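PDB 4LZK: PixA inclusion body protein from Burkholderia cenocepacia, which is of unknown function but belongs to the PixA family, named for proteins found in bacterial inclusion bodies. Local coordinates for residues C[153-164]-C[176-187]. Sequence-based numbering, arbitrary orientation.
Sequences AGSEYLATSFAL and GYFFWVWQAAAA
Thr160, Trp180 and Trp182 meet on one face of a twisted antiparallel beta hairpin, built from strands 154-167 and 172-186 near the C-terminus of a two-sheet beta fold. Six hydrogen-bonded pairs, from Gly154 with Ala186 to Leu164 with Gly176, join the strands; the last is lopsided, Gly176 N reaching Leu164 O by a weak bond of 3.4 Å. The face carrying Leu158, Thr160, Phe162 and Leu164 is lined with rings; Met55 of strand 53-57, in the other sheet, touches both tryptophans, while Phe178 packs on Ile31 of helix 28-34. Thr160 is divided between two indoles: its CB sits almost squarely over the six-membered ring of Trp180, 3.7 Å from the centroid, while OG1 faces the edge of Trp182. Leu158 covers one face of Trp182, with CD1 3.8 Å from the centroid of the six-membered ring. Farther along, Phe162 CD1 meets the rim of Trp180, at CZ3 (3.7 Å), and Phe178 CB lies over a face of the Phe162 ring. The Phe162 and Phe178 rings are nearly parallel but slid apart, completing an aromatic cluster with Trp180; Leu164 CB touches the edge of Phe178. On the opposite face Gln183 runs alongside Tyr157, its CG and NE2 over the phenol ring and its amide turned 36° from the ring plane. Both polar ends also serve the assembly: Tyr157 OH bonds to Leu76 O of a second subunit, and Gln183 OE1 is bonded to Asn71 ND2 of its own chain and to Ser64 OG of the second subunit. With CG between backbone N and carbonyl carbon (chi1 53°), Trp182 leans toward strand 154-167, and its NE1 donates to Thr160 OG1 at 2.8 Å, with the oxygen only 8° out of the indole plane.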
loop_
_atom_site.group_PDB
_atom_site.type_symbol
_atom_site.label_atom_id
_atom_site.label_comp_id
_atom_site.label_asym_id
_atom_site.label_seq_id
_atom_site.Cartn_x
_atom_site.Cartn_y
_atom_site.Cartn_z
ATOM N N ALA C 153 -16.356 -20.332 8.422
ATOM C CA ALA C 153 -16.370 -19.057 7.726
ATOM C C ALA C 153 -16.557 -17.938 8.707
ATOM O O ALA C 153 -17.194 -18.138 9.753
ATOM C CB ALA C 153 -17.452 -19.030 6.639
ATOM N N GLY C 154 -15.979 -16.764 8.412
ATOM C CA GLY C 154 -16.124 -15.618 9.250
ATOM C C GLY C 154 -14.791 -14.910 9.509
ATOM O O GLY C 154 -13.802 -15.168 8.814
ATOM N N SER C 155 -14.812 -14.057 10.503
ATOM C CA SER C 155 -13.687 -13.202 10.824
ATOM C C SER C 155 -13.171 -13.485 12.180
ATOM O O SER C 155 -13.941 -13.530 13.133
ATOM C CB SER C 155 -14.076 -11.721 10.624
ATOM O OG SER C 155 -12.969 -10.909 11.157
ATOM N N GLU C 156 -11.853 -13.617 12.319
ATOM C CA GLU C 156 -11.230 -13.906 13.633
ATOM C C GLU C 156 -10.029 -12.969 13.888
ATOM O O GLU C 156 -9.274 -12.720 12.984
ATOM C CB GLU C 156 -10.753 -15.359 13.720
ATOM C CG GLU C 156 -10.291 -15.764 15.125
ATOM C CD GLU C 156 -9.898 -17.257 15.283
ATOM O OE1 GLU C 156 -9.954 -18.013 14.295
ATOM O OE2 GLU C 156 -9.574 -17.631 16.455
ATOM N N TYR C 157 -9.895 -12.508 15.104
ATOM C CA TYR C 157 -8.661 -11.912 15.556
ATOM C C TYR C 157 -7.942 -12.922 16.461
ATOM O O TYR C 157 -8.546 -13.435 17.354
ATOM C CB TYR C 157 -8.875 -10.564 16.262
ATOM C CG TYR C 157 -9.762 -9.559 15.512
ATOM C CD1 TYR C 157 -10.060 -9.700 14.139
ATOM C CD2 TYR C 157 -10.314 -8.458 16.162
ATOM C CE1 TYR C 157 -10.945 -8.816 13.468
ATOM C CE2 TYR C 157 -11.155 -7.539 15.477
ATOM C CZ TYR C 157 -11.496 -7.730 14.152
ATOM O OH TYR C 157 -12.313 -6.794 13.474
ATOM N N LEU C 158 -6.651 -13.146 16.203
ATOM C CA LEU C 158 -5.767 -14.031 16.933
ATOM C C LEU C 158 -4.707 -13.286 17.713
ATOM O O LEU C 158 -4.169 -12.273 17.213
ATOM C CB LEU C 158 -5.057 -14.878 15.899
ATOM C CG LEU C 158 -6.148 -15.603 15.111
ATOM C CD1 LEU C 158 -6.169 -15.307 13.621
ATOM C CD2 LEU C 158 -6.113 -17.056 15.442
ATOM N N ALA C 159 -4.431 -13.711 18.973
ATOM C CA ALA C 159 -3.324 -13.230 19.695
ATOM C C ALA C 159 -2.162 -14.186 19.601
ATOM O O ALA C 159 -2.352 -15.371 19.902
ATOM C CB ALA C 159 -3.722 -13.037 21.150
ATOM N N THR C 160 -0.983 -13.710 19.253
ATOM C CA THR C 160 0.220 -14.566 19.193
ATOM C C THR C 160 1.194 -14.034 20.257
ATOM O O THR C 160 1.583 -12.846 20.205
ATOM C CB THR C 160 0.856 -14.509 17.831
ATOM O OG1 THR C 160 -0.087 -15.013 16.821
ATOM C CG2 THR C 160 2.136 -15.310 17.825
ATOM N N SER C 161 1.587 -14.880 21.201
ATOM C CA SER C 161 2.488 -14.517 22.258
ATOM C C SER C 161 3.897 -15.095 21.975
ATOM O O SER C 161 4.032 -16.184 21.433
ATOM C CB SER C 161 2.013 -15.077 23.579
ATOM O OG SER C 161 0.732 -14.581 23.855
ATOM N N PHE C 162 4.919 -14.306 22.254
ATOM C CA PHE C 162 6.277 -14.684 21.967
ATOM C C PHE C 162 7.212 -14.228 23.055
ATOM O O PHE C 162 6.967 -13.280 23.788
ATOM C CB PHE C 162 6.736 -14.132 20.618
ATOM C CG PHE C 162 6.930 -12.624 20.570
ATOM C CD1 PHE C 162 5.867 -11.760 20.234
ATOM C CD2 PHE C 162 8.185 -12.047 20.739
ATOM C CE1 PHE C 162 6.058 -10.422 20.148
ATOM C CE2 PHE C 162 8.344 -10.673 20.662
ATOM C CZ PHE C 162 7.298 -9.876 20.351
ATOM N N ALA C 163 8.313 -14.957 23.173
ATOM C CA ALA C 163 9.374 -14.566 24.127
ATOM C C ALA C 163 10.427 -13.830 23.357
ATOM O O ALA C 163 10.824 -14.247 22.255
ATOM C CB ALA C 163 9.983 -15.798 24.784
ATOM N N LEU C 164 10.865 -12.698 23.893
ATOM C CA LEU C 164 11.959 -11.962 23.325
ATOM C C LEU C 164 13.244 -12.243 24.169
ATOM O O LEU C 164 13.312 -11.933 25.385
ATOM C CB LEU C 164 11.586 -10.500 23.305
ATOM C CG LEU C 164 12.312 -9.609 22.353
ATOM C CD1 LEU C 164 11.734 -8.246 22.362
ATOM C CD2 LEU C 164 13.767 -9.510 22.661
ATOM N N GLY C 176 11.588 -10.308 27.799
ATOM C CA GLY C 176 10.191 -10.305 28.195
ATOM C C GLY C 176 9.253 -11.172 27.348
ATOM O O GLY C 176 9.674 -11.756 26.344
ATOM N N TYR C 177 8.005 -11.277 27.806
ATOM C CA TYR C 177 6.982 -11.984 27.066
ATOM C C TYR C 177 5.961 -10.989 26.530
ATOM O O TYR C 177 5.508 -10.114 27.243
ATOM C CB TYR C 177 6.287 -13.052 27.860
ATOM C CG TYR C 177 7.193 -14.098 28.433
ATOM C CD1 TYR C 177 7.577 -15.207 27.663
ATOM C CD2 TYR C 177 7.669 -13.993 29.766
ATOM C CE1 TYR C 177 8.427 -16.192 28.168
ATOM C CE2 TYR C 177 8.500 -14.971 30.294
ATOM C CZ TYR C 177 8.857 -16.073 29.525
ATOM O OH TYR C 177 9.632 -17.074 30.053
ATOM N N PHE C 178 5.617 -11.121 25.258
ATOM C CA PHE C 178 4.843 -10.139 24.574
ATOM C C PHE C 178 3.809 -10.814 23.679
ATOM O O PHE C 178 3.921 -11.981 23.426
ATOM C CB PHE C 178 5.737 -9.301 23.630
ATOM C CG PHE C 178 6.805 -8.529 24.307
ATOM C CD1 PHE C 178 6.584 -7.285 24.765
ATOM C CD2 PHE C 178 8.072 -9.061 24.443
ATOM C CE1 PHE C 178 7.607 -6.505 25.372
ATOM C CE2 PHE C 178 9.091 -8.324 25.036
ATOM C CZ PHE C 178 8.868 -7.035 25.506
ATOM N N PHE C 179 2.708 -10.084 23.321
ATOM C CA PHE C 179 1.807 -10.544 22.328
ATOM C C PHE C 179 1.268 -9.451 21.445
ATOM O O PHE C 179 1.188 -8.273 21.862
ATOM C CB PHE C 179 0.641 -11.287 22.961
ATOM C CG PHE C 179 -0.431 -10.388 23.530
ATOM C CD1 PHE C 179 -0.304 -9.883 24.794
ATOM C CD2 PHE C 179 -1.622 -10.149 22.827
ATOM C CE1 PHE C 179 -1.313 -9.058 25.345
ATOM C CE2 PHE C 179 -2.597 -9.313 23.368
ATOM C CZ PHE C 179 -2.446 -8.798 24.659
ATOM N N TRP C 180 0.899 -9.827 20.228
ATOM C CA TRP C 180 0.249 -8.899 19.317
ATOM C C TRP C 180 -1.008 -9.570 18.756
ATOM O O TRP C 180 -1.179 -10.825 18.854
ATOM C CB TRP C 180 1.139 -8.510 18.191
ATOM C CG TRP C 180 1.251 -9.491 17.028
ATOM C CD1 TRP C 180 0.505 -9.456 15.881
ATOM C CD2 TRP C 180 2.142 -10.592 16.877
ATOM N NE1 TRP C 180 0.882 -10.419 15.052
ATOM C CE2 TRP C 180 1.841 -11.200 15.628
ATOM C CE3 TRP C 180 3.148 -11.144 17.657
ATOM C CZ2 TRP C 180 2.534 -12.323 15.141
ATOM C CZ3 TRP C 180 3.825 -12.254 17.186
ATOM C CH2 TRP C 180 3.518 -12.849 15.945
ATOM N N VAL C 181 -1.900 -8.770 18.200
ATOM C CA VAL C 181 -3.111 -9.286 17.659
ATOM C C VAL C 181 -3.104 -9.039 16.195
ATOM O O VAL C 181 -2.721 -7.938 15.742
ATOM C CB VAL C 181 -4.302 -8.583 18.314
ATOM C CG1 VAL C 181 -5.618 -8.991 17.741
ATOM C CG2 VAL C 181 -4.268 -8.795 19.813
ATOM N N TRP C 182 -3.542 -10.031 15.427
ATOM C CA TRP C 182 -3.650 -9.929 14.007
ATOM C C TRP C 182 -5.017 -10.414 13.589
ATOM O O TRP C 182 -5.742 -10.979 14.406
ATOM C CB TRP C 182 -2.503 -10.683 13.338
ATOM C CG TRP C 182 -2.258 -12.083 13.701
ATOM C CD1 TRP C 182 -1.651 -12.559 14.805
ATOM C CD2 TRP C 182 -2.540 -13.239 12.868
ATOM N NE1 TRP C 182 -1.589 -13.948 14.776
ATOM C CE2 TRP C 182 -2.093 -14.396 13.593
ATOM C CE3 TRP C 182 -3.130 -13.409 11.612
ATOM C CZ2 TRP C 182 -2.243 -15.664 13.121
ATOM C CZ3 TRP C 182 -3.278 -14.673 11.122
ATOM C CH2 TRP C 182 -2.837 -15.814 11.882
ATOM N N GLN C 183 -5.367 -10.241 12.337
ATOM C CA GLN C 183 -6.738 -10.455 11.874
ATOM C C GLN C 183 -6.759 -11.330 10.616
ATOM O O GLN C 183 -5.890 -11.237 9.730
ATOM C CB GLN C 183 -7.434 -9.088 11.541
ATOM C CG GLN C 183 -7.274 -8.056 12.621
ATOM C CD GLN C 183 -7.767 -6.653 12.231
ATOM O OE1 GLN C 183 -7.541 -6.195 11.123
ATOM N NE2 GLN C 183 -8.430 -5.980 13.168
ATOM N N ALA C 184 -7.745 -12.216 10.564
ATOM C CA ALA C 184 -7.872 -13.135 9.475
ATOM C C ALA C 184 -9.396 -13.433 9.259
ATOM O O ALA C 184 -10.218 -13.153 10.146
ATOM C CB ALA C 184 -7.114 -14.383 9.790
ATOM N N ALA C 185 -9.749 -13.911 8.067
ATOM C CA ALA C 185 -11.090 -14.266 7.671
ATOM C C ALA C 185 -11.012 -15.418 6.680
ATOM O O ALA C 185 -10.065 -15.569 5.921
ATOM C CB ALA C 185 -11.806 -13.110 6.997
ATOM N N ALA C 186 -12.042 -16.233 6.674
ATOM C CA ALA C 186 -12.133 -17.320 5.755
ATOM C C ALA C 186 -13.491 -17.300 5.122
ATOM O O ALA C 186 -14.457 -16.893 5.781
ATOM C CB ALA C 186 -11.913 -18.664 6.480
ATOM N N ALA C 187 -13.529 -17.708 3.848
ATOM C CA ALA C 187 -14.759 -17.871 3.092
ATOM C C ALA C 187 -14.886 -19.320 2.616
ATOM O O ALA C 187 -16.050 -19.769 2.602
ATOM C CB ALA C 187 -14.765 -16.971 1.873
ATOM O OXT ALA C 187 -13.890 -20.019 2.212
HETATM O O HOH W 1 -10.455 -10.184 9.951
#